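Long-range contacts in ribose-phosphate pyrophosphokinase (Mycobacterium smegmatis, PDB 5MP7), which probably makes phosphoribosyl pyrophosphate, a precursor in nucleotide biosynthesis, by transferring the pyrophosphoryl group of ATP to ribose 5-phosphate with the help of magnesium: residues A16-H20 with Q73-E77; G58-L64 with A90-I96; Q65-A69 with N283-I287; Y100-Q105 with S116-A121. One frame throughout, in Å; residues are numbered along the deposited sequence.

Contact 1 of 4, residues A16-H20 with Q73-E77; sequences AGRAH and QWLME
Glu77 OE2 takes two hydrogen bonds from the same guanidinium, Arg18 NE and Arg18 NH2 each lying 2.9 Å from it. Both bonds are bent, because the oxygen sits at the guanidinium edge between the two N-H groups, close to their plane; NE meets it on the syn side, while NH2 comes from above the carboxylate plane. The other oxygen, Glu77 OE1, receives the amide Arg18 N at 3.0 Å along a nearly straight line (165°), so a single carboxylate holds both backbone and side chain of one arginine. Glutamate has the length for this: its CG stands anti to the backbone N (chi1 179°) and the chain runs extended off the helix to the loop. Arg18 instead bends at chi3 (-70°), which brings its NE edge round to the acid. Glycine suits position 17, where Gly17 CA already lies 3.3 Å from Glu77 OE1. The small Ala19 sets CB over one face of the Trp74 ring, 3.5 Å from the centroid of the five-membered ring and close to its normal, a CH-pi contact. Arg18 bridges Glu77 and Asp42, and Gln65 NE2 is hydrogen-bonded to Glu77 OE1; both donors would probably help keep Glu77 ionised. The loop leaving strand 12-16 is thus fastened to helix 71-87 at the C-terminal ends of the parallel strands, in a three-layer alpha/beta/alpha domain of the PRTase-like fold.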
loop_
_atom_site.group_PDB
_atom_site.type_symbol
_atom_site.label_atom_id
_atom_site.label_comp_id
_atom_site.label_asym_id
_atom_site.label_seq_id
_atom_site.Cartn_x
_atom_site.Cartn_y
_atom_site.Cartn_z
ATOM N N ALA A 16 44.138 -37.922 -1.323
ATOM C CA ALA A 16 42.902 -38.613 -1.602
ATOM C C ALA A 16 41.770 -37.637 -1.704
ATOM O O ALA A 16 41.680 -36.690 -0.935
ATOM C CB ALA A 16 42.607 -39.626 -0.525
ATOM N N GLY A 17 40.920 -37.854 -2.693
ATOM C CA GLY A 17 39.646 -37.162 -2.747
ATOM C C GLY A 17 38.615 -37.770 -1.799
ATOM O O GLY A 17 38.866 -38.774 -1.159
ATOM N N ARG A 18 37.460 -37.124 -1.715
ATOM C CA ARG A 18 36.406 -37.469 -0.752
ATOM C C ARG A 18 35.466 -38.583 -1.199
ATOM O O ARG A 18 34.671 -39.032 -0.407
ATOM C CB ARG A 18 35.545 -36.236 -0.473
ATOM C CG ARG A 18 36.271 -35.125 0.265
ATOM C CD ARG A 18 35.396 -33.878 0.304
ATOM N NE ARG A 18 35.278 -33.268 -1.027
ATOM C CZ ARG A 18 34.319 -32.426 -1.432
ATOM N NH1 ARG A 18 33.344 -32.064 -0.608
ATOM N NH2 ARG A 18 34.353 -31.932 -2.671
ATOM N N ALA A 19 35.544 -39.027 -2.446
ATOM C CA ALA A 19 34.583 -39.988 -2.968
ATOM C C ALA A 19 34.609 -41.386 -2.304
ATOM O O ALA A 19 33.574 -42.022 -2.176
ATOM C CB ALA A 19 34.725 -40.136 -4.480
ATOM N N HIS A 20 35.772 -41.869 -1.894
ATOM C CA HIS A 20 35.835 -43.225 -1.450
ATOM C C HIS A 20 36.854 -43.318 -0.363
ATOM O O HIS A 20 37.925 -43.858 -0.558
ATOM C CB HIS A 20 36.138 -44.123 -2.629
ATOM C CG HIS A 20 36.015 -45.583 -2.318
ATOM N ND1 HIS A 20 36.428 -46.562 -3.192
ATOM C CD2 HIS A 20 35.592 -46.228 -1.211
ATOM C CE1 HIS A 20 36.267 -47.743 -2.638
ATOM N NE2 HIS A 20 35.764 -47.571 -1.433
ATOM N N GLN A 73 31.853 -34.323 -10.720
ATOM C CA GLN A 73 32.363 -33.667 -9.541
ATOM C C GLN A 73 33.692 -34.267 -9.062
ATOM O O GLN A 73 34.612 -33.549 -8.694
ATOM C CB GLN A 73 31.338 -33.801 -8.434
ATOM C CG GLN A 73 31.705 -33.083 -7.166
ATOM C CD GLN A 73 30.777 -33.470 -6.027
ATOM O OE1 GLN A 73 29.655 -33.915 -6.263
ATOM N NE2 GLN A 73 31.240 -33.287 -4.787
ATOM N N TRP A 74 33.796 -35.589 -9.074
ATOM C CA TRP A 74 35.004 -36.230 -8.544
ATOM C C TRP A 74 36.153 -36.142 -9.514
ATOM O O TRP A 74 37.314 -36.093 -9.111
ATOM C CB TRP A 74 34.762 -37.679 -8.144
ATOM C CG TRP A 74 33.651 -37.878 -7.199
ATOM C CD1 TRP A 74 32.580 -38.669 -7.403
ATOM C CD2 TRP A 74 33.458 -37.261 -5.936
ATOM N NE1 TRP A 74 31.717 -38.590 -6.347
ATOM C CE2 TRP A 74 32.242 -37.741 -5.418
ATOM C CE3 TRP A 74 34.195 -36.356 -5.184
ATOM C CZ2 TRP A 74 31.741 -37.363 -4.170
ATOM C CZ3 TRP A 74 33.686 -35.959 -3.935
ATOM C CH2 TRP A 74 32.467 -36.478 -3.442
ATOM N N LEU A 75 35.827 -36.134 -10.788
ATOM C CA LEU A 75 36.823 -35.921 -11.838
ATOM C C LEU A 75 37.419 -34.513 -11.768
ATOM O O LEU A 75 38.643 -34.357 -11.836
ATOM C CB LEU A 75 36.199 -36.187 -13.218
ATOM C CG LEU A 75 37.144 -35.998 -14.386
ATOM C CD1 LEU A 75 38.394 -36.888 -14.279
ATOM C CD2 LEU A 75 36.352 -36.271 -15.663
ATOM N N MET A 76 36.568 -33.495 -11.605
ATOM C CA MET A 76 37.063 -32.115 -11.374
ATOM C C MET A 76 37.867 -31.983 -10.088
ATOM O O MET A 76 38.868 -31.321 -10.094
ATOM C CB MET A 76 35.945 -31.107 -11.327
ATOM C CG MET A 76 35.302 -30.867 -12.689
ATOM S SD MET A 76 36.411 -30.315 -14.007
ATOM C CE MET A 76 37.357 -29.035 -13.168
ATOM N N GLU A 77 37.476 -32.669 -9.012
ATOM C CA GLU A 77 38.248 -32.613 -7.789
ATOM C C GLU A 77 39.659 -33.148 -7.993
ATOM O O GLU A 77 40.608 -32.572 -7.498
ATOM C CB GLU A 77 37.527 -33.341 -6.637
ATOM C CG GLU A 77 38.319 -33.342 -5.328
ATOM C CD GLU A 77 37.512 -33.801 -4.095
ATOM O OE1 GLU A 77 37.377 -35.041 -3.845
ATOM O OE2 GLU A 77 37.043 -32.904 -3.337
#

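Contact 2 of 4, residues G58-L64 with A90-I96; sequences GCDAFVL and AKRITAI
Ala61 N bonds to Arg92 O at 2.9 Å, and Ala61 O takes Thr94 N at the same distance; Val63 repeats the pattern with Thr94 O and Ile96 N. This alternation, one residue of strand 60-64 serving two of strand 92-96, is the ladder of parallel strands, with all four bonds nearly straight. Packing is tight along this part. On the face bearing Phe62, Thr94 and Ile96, the Phe62 ring lies alongside the threonine, with Phe62 CD2 3.7 Å from Thr94 CB, while Ile96 CD1 reaches the ring edge. Leu64 CD1 meets Ile96 CG2 at 3.7 Å. Beta-branched residues suit such extended chain; Thr94 OG1, beside its backbone N (chi1 -57°), is set near a water shared with Ala61 O and also bonds to Arg131. The N-terminal end is looser and more open to solvent. There Cys59 O accepts Lys91 N through a bent bond (138°) and Arg92 N only weakly, and Gly58 has a positive phi, which glycine tolerates. Arg92 lies side by side with Asp60 and places NH1 3.0 Å from Asp60 OD2, a salt bridge at this more exposed end. The strands belong to a right-handed beta-alpha-beta unit whose helix 71-87 packs Leu85 on Ala61, Val63 and Ile93; helix 302-314 covers Phe62 and Ile96 on the other face. Within the sheet, strands 12-16 and 131-135 flank the pair.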
loop_
_atom_site.group_PDB
_atom_site.type_symbol
_atom_site.label_atom_id
_atom_site.label_comp_id
_atom_site.label_asym_id
_atom_site.label_seq_id
_atom_site.Cartn_x
_atom_site.Cartn_y
_atom_site.Cartn_z
ATOM N N GLY A 58 58.530 -30.918 -3.732
ATOM C CA GLY A 58 59.503 -31.984 -3.951
ATOM C C GLY A 58 59.060 -33.420 -3.800
ATOM O O GLY A 58 59.869 -34.332 -3.990
ATOM N N CYS A 59 57.769 -33.643 -3.555
ATOM C CA CYS A 59 57.250 -34.971 -3.297
ATOM C C CYS A 59 56.937 -35.787 -4.571
ATOM O O CYS A 59 56.763 -35.261 -5.658
ATOM C CB CYS A 59 55.992 -34.880 -2.437
ATOM S SG CYS A 59 54.481 -34.343 -3.320
ATOM N N ASP A 60 56.899 -37.091 -4.387
ATOM C CA ASP A 60 56.343 -38.010 -5.357
ATOM C C ASP A 60 54.897 -38.217 -4.904
ATOM O O ASP A 60 54.658 -38.836 -3.884
ATOM C CB ASP A 60 57.123 -39.321 -5.350
ATOM C CG ASP A 60 58.533 -39.167 -5.918
ATOM O OD1 ASP A 60 59.299 -38.250 -5.518
ATOM O OD2 ASP A 60 58.905 -39.990 -6.769
ATOM N N ALA A 61 53.956 -37.638 -5.637
ATOM C CA ALA A 61 52.582 -37.558 -5.212
ATOM C C ALA A 61 51.764 -38.600 -5.916
ATOM O O ALA A 61 51.947 -38.828 -7.114
ATOM C CB ALA A 61 52.013 -36.197 -5.506
ATOM N N PHE A 62 50.879 -39.244 -5.157
ATOM C CA PHE A 62 49.913 -40.198 -5.690
ATOM C C PHE A 62 48.524 -39.699 -5.314
ATOM O O PHE A 62 48.203 -39.549 -4.134
ATOM C CB PHE A 62 50.204 -41.568 -5.128
ATOM C CG PHE A 62 51.506 -42.107 -5.579
ATOM C CD1 PHE A 62 52.687 -41.724 -4.958
ATOM C CD2 PHE A 62 51.582 -42.953 -6.669
ATOM C CE1 PHE A 62 53.930 -42.191 -5.419
ATOM C CE2 PHE A 62 52.818 -43.432 -7.120
ATOM C CZ PHE A 62 53.988 -43.071 -6.474
ATOM N N VAL A 63 47.724 -39.370 -6.310
ATOM C CA VAL A 63 46.442 -38.715 -6.069
ATOM C C VAL A 63 45.366 -39.724 -6.355
ATOM O O VAL A 63 45.116 -40.020 -7.480
ATOM C CB VAL A 63 46.246 -37.521 -6.989
ATOM C CG1 VAL A 63 44.974 -36.788 -6.630
ATOM C CG2 VAL A 63 47.442 -36.617 -6.863
ATOM N N LEU A 64 44.737 -40.237 -5.306
ATOM C CA LEU A 64 43.796 -41.317 -5.396
ATOM C C LEU A 64 42.377 -40.788 -5.390
ATOM O O LEU A 64 41.952 -40.171 -4.448
ATOM C CB LEU A 64 44.020 -42.271 -4.228
ATOM C CG LEU A 64 43.016 -43.400 -3.953
ATOM C CD1 LEU A 64 42.761 -44.308 -5.137
ATOM C CD2 LEU A 64 43.574 -44.222 -2.795
ATOM N N ALA A 90 55.434 -30.126 -6.760
ATOM C CA ALA A 90 55.585 -31.576 -6.670
ATOM C C ALA A 90 56.498 -32.065 -7.808
ATOM O O ALA A 90 56.479 -31.554 -8.913
ATOM C CB ALA A 90 54.248 -32.252 -6.761
ATOM N N LYS A 91 57.361 -33.001 -7.491
ATOM C CA LYS A 91 58.362 -33.481 -8.437
ATOM C C LYS A 91 57.729 -34.386 -9.500
ATOM O O LYS A 91 57.924 -34.182 -10.676
ATOM C CB LYS A 91 59.479 -34.200 -7.659
ATOM C CG LYS A 91 60.696 -34.514 -8.473
ATOM C CD LYS A 91 61.798 -35.031 -7.587
ATOM C CE LYS A 91 62.676 -33.955 -6.984
ATOM N NZ LYS A 91 63.254 -34.544 -5.747
ATOM N N ARG A 92 56.919 -35.342 -9.066
ATOM C CA ARG A 92 56.250 -36.316 -9.929
ATOM C C ARG A 92 54.807 -36.482 -9.444
ATOM O O ARG A 92 54.581 -36.605 -8.243
ATOM C CB ARG A 92 56.955 -37.648 -9.779
ATOM C CG ARG A 92 58.134 -37.848 -10.689
ATOM C CD ARG A 92 59.025 -39.019 -10.210
ATOM N NE ARG A 92 60.424 -38.651 -10.430
ATOM C CZ ARG A 92 61.379 -38.459 -9.508
ATOM N NH1 ARG A 92 61.176 -38.655 -8.211
ATOM N NH2 ARG A 92 62.607 -38.089 -9.913
ATOM N N ILE A 93 53.847 -36.522 -10.365
ATOM C CA ILE A 93 52.434 -36.689 -10.033
ATOM C C ILE A 93 51.850 -37.902 -10.754
ATOM O O ILE A 93 51.824 -37.956 -11.974
ATOM C CB ILE A 93 51.624 -35.448 -10.418
ATOM C CG1 ILE A 93 52.231 -34.241 -9.755
ATOM C CG2 ILE A 93 50.164 -35.589 -9.968
ATOM C CD1 ILE A 93 51.709 -32.942 -10.301
ATOM N N THR A 94 51.373 -38.874 -9.997
ATOM C CA THR A 94 50.680 -40.007 -10.559
ATOM C C THR A 94 49.192 -39.944 -10.169
ATOM O O THR A 94 48.878 -39.840 -9.016
ATOM C CB THR A 94 51.282 -41.318 -10.029
ATOM O OG1 THR A 94 52.694 -41.372 -10.318
ATOM C CG2 THR A 94 50.592 -42.500 -10.644
ATOM N N ALA A 95 48.297 -39.982 -11.136
ATOM C CA ALA A 95 46.876 -40.052 -10.891
ATOM C C ALA A 95 46.449 -41.514 -10.831
ATOM O O ALA A 95 46.781 -42.323 -11.701
ATOM C CB ALA A 95 46.115 -39.362 -11.994
ATOM N N ILE A 96 45.714 -41.866 -9.797
ATOM C CA ILE A 96 45.198 -43.206 -9.649
ATOM C C ILE A 96 43.682 -43.136 -9.807
ATOM O O ILE A 96 43.004 -42.467 -9.042
ATOM C CB ILE A 96 45.561 -43.751 -8.278
ATOM C CG1 ILE A 96 47.058 -43.944 -8.202
ATOM C CG2 ILE A 96 44.881 -45.081 -8.044
ATOM C CD1 ILE A 96 47.514 -44.102 -6.783
HETATM O O HOH W 1 54.517 -39.972 -8.639
#

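Contact 3 of 4, residues Q65-A69 with N283-I287; sequences QSHPA and NTLPI
Ser66 reaches from the N-terminal half of the chain to Thr284 in the C-terminal half, joining two loops that each follow a strand of an alpha/beta domain of the PRTase-like fold. Just before it, Gln65 turns to its own domain, its amide NE2 hydrogen-bonded to Glu77 and to the carbonyl of Trp74. The polar bond between the loops is made at Ser66, whose OG donates to Thr284 O over 2.6 Å, in the carbonyl plane and at a C=O...donor angle of 145°. A first torsion that sets OG anti to the backbone N (chi1 -165°) brings it to Thr284 O, and serine is short enough to fit between the two buried backbones. The side chain of Thr284 takes no part in this bond; its hydroxyl is engaged by His260. At His67 the ring turns back onto Trp74 and Gln78 of helix 71-87, and it is the backbone, His67 C, that approaches Leu285 CD2 at 3.8 Å. Asp234, predicted to bind ribose 5-phosphate, has its side chain about 8 Å from the side chain of Leu285, so the contact borders the probable substrate region between the domains. The same methyl of Leu285 continues to Pro68, so one branch of the leucine lies against the peptide joining the two residues. Pro68 ends the apolar part: the compact rings of Pro68 and Pro286 offer apolar surface without flexible side chains, and they cross at about a right angle. Pro68 CB rests 3.9 Å from Pro286 CD, and Pro68 CG lies 4.0 Å from Pro286 CG.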
loop_
_atom_site.group_PDB
_atom_site.type_symbol
_atom_site.label_atom_id
_atom_site.label_comp_id
_atom_site.label_asym_id
_atom_site.label_seq_id
_atom_site.Cartn_x
_atom_site.Cartn_y
_atom_site.Cartn_z
ATOM N N GLN A 65 41.645 -41.040 -6.457
ATOM C CA GLN A 65 40.252 -40.680 -6.512
ATOM C C GLN A 65 39.453 -41.787 -7.214
ATOM O O GLN A 65 39.714 -42.133 -8.382
ATOM C CB GLN A 65 40.081 -39.339 -7.257
ATOM C CG GLN A 65 38.661 -38.826 -7.332
ATOM C CD GLN A 65 38.179 -38.217 -6.007
ATOM O OE1 GLN A 65 38.114 -38.882 -4.985
ATOM N NE2 GLN A 65 37.824 -36.941 -6.042
ATOM N N SER A 66 38.436 -42.277 -6.526
ATOM C CA SER A 66 37.427 -43.117 -7.143
ATOM C C SER A 66 36.301 -42.234 -7.737
ATOM O O SER A 66 36.191 -41.081 -7.398
ATOM C CB SER A 66 36.892 -44.050 -6.098
ATOM O OG SER A 66 36.192 -45.085 -6.711
ATOM N N HIS A 67 35.481 -42.767 -8.639
ATOM C CA HIS A 67 34.542 -41.955 -9.419
ATOM C C HIS A 67 33.157 -42.553 -9.433
ATOM O O HIS A 67 32.619 -42.897 -10.494
ATOM C CB HIS A 67 35.048 -41.766 -10.849
ATOM C CG HIS A 67 36.254 -40.907 -10.925
ATOM N ND1 HIS A 67 37.526 -41.410 -10.827
ATOM C CD2 HIS A 67 36.385 -39.570 -11.040
ATOM C CE1 HIS A 67 38.394 -40.422 -10.864
ATOM N NE2 HIS A 67 37.727 -39.293 -11.006
ATOM N N PRO A 68 32.544 -42.681 -8.254
ATOM C CA PRO A 68 31.144 -43.047 -8.216
ATOM C C PRO A 68 30.237 -41.857 -8.598
ATOM O O PRO A 68 30.706 -40.738 -8.743
ATOM C CB PRO A 68 30.949 -43.402 -6.762
ATOM C CG PRO A 68 31.870 -42.461 -6.041
ATOM C CD PRO A 68 33.092 -42.447 -6.915
ATOM N N ALA A 69 28.940 -42.107 -8.686
ATOM C CA ALA A 69 27.938 -41.053 -8.880
ATOM C C ALA A 69 27.945 -40.083 -7.694
ATOM O O ALA A 69 28.060 -40.537 -6.559
ATOM C CB ALA A 69 26.563 -41.675 -9.015
ATOM N N ASN A 283 36.389 -53.522 -4.604
ATOM C CA ASN A 283 35.986 -52.217 -4.074
ATOM C C ASN A 283 36.636 -51.020 -4.789
ATOM O O ASN A 283 37.077 -50.075 -4.138
ATOM C CB ASN A 283 36.209 -52.177 -2.543
ATOM C CG ASN A 283 37.664 -52.153 -2.166
ATOM O OD1 ASN A 283 38.518 -52.671 -2.880
ATOM N ND2 ASN A 283 37.952 -51.568 -1.048
ATOM N N THR A 284 36.747 -51.078 -6.111
ATOM C CA THR A 284 37.277 -49.945 -6.863
ATOM C C THR A 284 36.350 -48.767 -6.711
ATOM O O THR A 284 36.788 -47.651 -6.772
ATOM C CB THR A 284 37.423 -50.252 -8.368
ATOM O OG1 THR A 284 36.267 -50.938 -8.837
ATOM C CG2 THR A 284 38.674 -51.085 -8.651
ATOM N N LEU A 285 35.077 -49.053 -6.532
ATOM C CA LEU A 285 34.042 -48.100 -6.210
ATOM C C LEU A 285 33.526 -48.403 -4.836
ATOM O O LEU A 285 33.624 -49.544 -4.397
ATOM C CB LEU A 285 32.881 -48.241 -7.187
ATOM C CG LEU A 285 33.311 -47.764 -8.574
ATOM C CD1 LEU A 285 32.530 -48.426 -9.672
ATOM C CD2 LEU A 285 33.181 -46.250 -8.721
ATOM N N PRO A 286 32.992 -47.388 -4.125
ATOM C CA PRO A 286 32.559 -47.654 -2.750
ATOM C C PRO A 286 31.244 -48.426 -2.800
ATOM O O PRO A 286 30.331 -48.030 -3.500
ATOM C CB PRO A 286 32.356 -46.261 -2.155
ATOM C CG PRO A 286 32.098 -45.404 -3.318
ATOM C CD PRO A 286 32.799 -45.981 -4.500
ATOM N N ILE A 287 31.171 -49.538 -2.089
ATOM C CA ILE A 287 29.967 -50.334 -2.068
ATOM C C ILE A 287 29.213 -49.959 -0.801
ATOM O O ILE A 287 29.474 -50.528 0.251
ATOM C CB ILE A 287 30.284 -51.847 -2.051
ATOM C CG1 ILE A 287 31.374 -52.221 -3.084
ATOM C CG2 ILE A 287 29.000 -52.625 -2.282
ATOM C CD1 ILE A 287 30.988 -52.042 -4.543
#

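Contact 4 of 4, residues Y100-Q105 with S116-A121; sequences YPYARQ and SARLVA
Tyr100 OH donates to Ala117 O over 2.9 Å, joining a loop of two overlapping beta turns, type II from Tyr100 and type I from Tyr102, to the first turn of helix 116-127. Tyr100 CG lies anti to the backbone N (chi1 -169°), which carries the hydroxyl to the helix. The carbonyl oxygen lies at the edge of the phenol ring, near its plane. The two methyls of Val120 divide between the tyrosines, CG1 touching Tyr100 CZ at 3.9 Å and CG2 meeting Tyr102 CD2. Small residues let the loop come close: Ala117 CB is 3.4 Å from Tyr102 O, and Ser116 CB lies 3.6 Å from Tyr102 CD1. What positions this first shell is partly the positive phi of Tyr102 (68°), which the type II turn requires, and partly Glu47 of the second subunit, which accepts the amide of Tyr102 and pairs with Arg104. Tyr102 OH is hydrogen-bonded to Asn72 of its own chain and to the backbone N of Ile48 of the second subunit. The loop carries Arg104 and Gln105, predicted to bind ATP. Gln105 NE2 is hydrogen-bonded to the carbonyl of Pro114, while Gln105 O accepts Ala117 N at 3.0 Å and 168°.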
loop_
_atom_site.group_PDB
_atom_site.type_symbol
_atom_site.label_atom_id
_atom_site.label_comp_id
_atom_site.label_asym_id
_atom_site.label_seq_id
_atom_site.Cartn_x
_atom_site.Cartn_y
_atom_site.Cartn_z
ATOM N N TYR A 100 38.113 -46.039 -14.277
ATOM C CA TYR A 100 38.437 -44.967 -15.222
ATOM C C TYR A 100 37.149 -44.362 -15.772
ATOM O O TYR A 100 36.371 -45.038 -16.431
ATOM C CB TYR A 100 39.302 -45.523 -16.329
ATOM C CG TYR A 100 39.920 -44.504 -17.237
ATOM C CD1 TYR A 100 39.194 -43.932 -18.285
ATOM C CD2 TYR A 100 41.263 -44.172 -17.131
ATOM C CE1 TYR A 100 39.781 -43.041 -19.175
ATOM C CE2 TYR A 100 41.869 -43.260 -18.021
ATOM C CZ TYR A 100 41.120 -42.719 -19.046
ATOM O OH TYR A 100 41.660 -41.839 -19.930
ATOM N N PRO A 101 36.884 -43.108 -15.464
ATOM C CA PRO A 101 35.658 -42.492 -15.950
ATOM C C PRO A 101 35.635 -42.301 -17.466
ATOM O O PRO A 101 36.665 -41.962 -18.050
ATOM C CB PRO A 101 35.657 -41.106 -15.269
ATOM C CG PRO A 101 37.038 -40.868 -14.805
ATOM C CD PRO A 101 37.822 -42.128 -14.907
ATOM N N TYR A 102 34.445 -42.505 -18.046
ATOM C CA TYR A 102 34.166 -42.421 -19.443
ATOM C C TYR A 102 34.818 -43.523 -20.259
ATOM O O TYR A 102 34.904 -43.413 -21.480
ATOM C CB TYR A 102 34.526 -41.025 -19.993
ATOM C CG TYR A 102 33.602 -39.997 -19.505
ATOM C CD1 TYR A 102 32.394 -39.823 -20.109
ATOM C CD2 TYR A 102 33.916 -39.216 -18.394
ATOM C CE1 TYR A 102 31.512 -38.862 -19.671
ATOM C CE2 TYR A 102 33.052 -38.249 -17.932
ATOM C CZ TYR A 102 31.843 -38.076 -18.581
ATOM O OH TYR A 102 30.921 -37.200 -18.093
ATOM N N ALA A 103 35.275 -44.586 -19.619
ATOM C CA ALA A 103 35.945 -45.699 -20.337
ATOM C C ALA A 103 35.074 -46.338 -21.389
ATOM O O ALA A 103 35.599 -46.780 -22.397
ATOM C CB ALA A 103 36.458 -46.746 -19.372
ATOM N N ARG A 104 33.754 -46.363 -21.176
ATOM C CA ARG A 104 32.853 -46.913 -22.170
ATOM C C ARG A 104 32.754 -46.091 -23.461
ATOM O O ARG A 104 32.503 -46.652 -24.528
ATOM C CB ARG A 104 31.483 -47.163 -21.576
ATOM C CG ARG A 104 31.473 -48.406 -20.693
ATOM C CD ARG A 104 30.170 -48.541 -19.926
ATOM N NE ARG A 104 29.958 -47.396 -19.041
ATOM C CZ ARG A 104 28.853 -47.176 -18.322
ATOM N NH1 ARG A 104 27.818 -48.013 -18.364
ATOM N NH2 ARG A 104 28.799 -46.110 -17.536
ATOM N N GLN A 105 32.982 -44.781 -23.381
ATOM C CA GLN A 105 33.044 -43.925 -24.575
ATOM C C GLN A 105 34.478 -43.839 -25.133
ATOM O O GLN A 105 35.117 -42.807 -25.060
ATOM C CB GLN A 105 32.475 -42.560 -24.230
ATOM C CG GLN A 105 32.225 -41.661 -25.436
ATOM C CD GLN A 105 31.109 -42.159 -26.346
ATOM O OE1 GLN A 105 30.046 -42.568 -25.885
ATOM N NE2 GLN A 105 31.357 -42.152 -27.644
ATOM N N SER A 116 35.265 -39.652 -25.337
ATOM C CA SER A 116 35.399 -39.089 -23.995
ATOM C C SER A 116 36.527 -39.681 -23.169
ATOM O O SER A 116 37.074 -38.993 -22.329
ATOM C CB SER A 116 34.113 -39.261 -23.253
ATOM O OG SER A 116 33.192 -38.393 -23.804
ATOM N N ALA A 117 36.842 -40.957 -23.379
ATOM C CA ALA A 117 37.939 -41.596 -22.661
ATOM C C ALA A 117 39.275 -40.948 -23.025
ATOM O O ALA A 117 40.164 -40.852 -22.194
ATOM C CB ALA A 117 37.978 -43.077 -22.957
ATOM N N ARG A 118 39.409 -40.525 -24.278
ATOM C CA ARG A 118 40.613 -39.838 -24.726
ATOM C C ARG A 118 40.646 -38.416 -24.135
ATOM O O ARG A 118 41.703 -37.929 -23.745
ATOM C CB ARG A 118 40.721 -39.838 -26.271
ATOM C CG ARG A 118 41.785 -38.897 -26.861
ATOM C CD ARG A 118 43.167 -39.229 -26.355
ATOM N NE ARG A 118 44.219 -38.254 -26.577
ATOM C CZ ARG A 118 45.071 -38.208 -27.599
ATOM N NH1 ARG A 118 46.031 -37.297 -27.584
ATOM N NH2 ARG A 118 44.992 -39.023 -28.648
ATOM N N LEU A 119 39.494 -37.767 -24.050
ATOM C CA LEU A 119 39.435 -36.422 -23.461
ATOM C C LEU A 119 39.855 -36.444 -21.997
ATOM O O LEU A 119 40.596 -35.595 -21.580
ATOM C CB LEU A 119 38.039 -35.817 -23.578
ATOM C CG LEU A 119 37.804 -34.453 -22.933
ATOM C CD1 LEU A 119 38.570 -33.368 -23.652
ATOM C CD2 LEU A 119 36.315 -34.164 -22.902
ATOM N N VAL A 120 39.439 -37.459 -21.243
ATOM C CA VAL A 120 39.860 -37.603 -19.849
ATOM C C VAL A 120 41.373 -37.695 -19.716
ATOM O O VAL A 120 41.965 -37.060 -18.838
ATOM C CB VAL A 120 39.205 -38.822 -19.203
ATOM C CG1 VAL A 120 39.837 -39.181 -17.856
ATOM C CG2 VAL A 120 37.723 -38.568 -18.997
ATOM N N ALA A 121 42.013 -38.501 -20.556
ATOM C CA ALA A 121 43.474 -38.609 -20.511
ATOM C C ALA A 121 44.162 -37.288 -20.829
ATOM O O ALA A 121 45.150 -36.979 -20.204
ATOM C CB ALA A 121 43.983 -39.706 -21.443
#

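From the N terminus, strand 12-16 leads into the loop of contact 1, which reaches forward to helix 71-87. Strand 60-64 then opens contact 2, closed by strand 92-97 after that same helix, so contacts 1 and 2 cross; Gly17 N also meets Leu64 O. The loop directly after strand 60-64 belongs to contact 3, whose partner waits over two hundred residues later. Contact 3 crosses both earlier contacts, and its Gln65 binds Glu77 of contact 1. Contact 4 is a short local closure lying wholly within the long span of contact 3. Contacts 1, 2 and 4 tie together the N-terminal domain; contact 3 joins it to the C-terminal one.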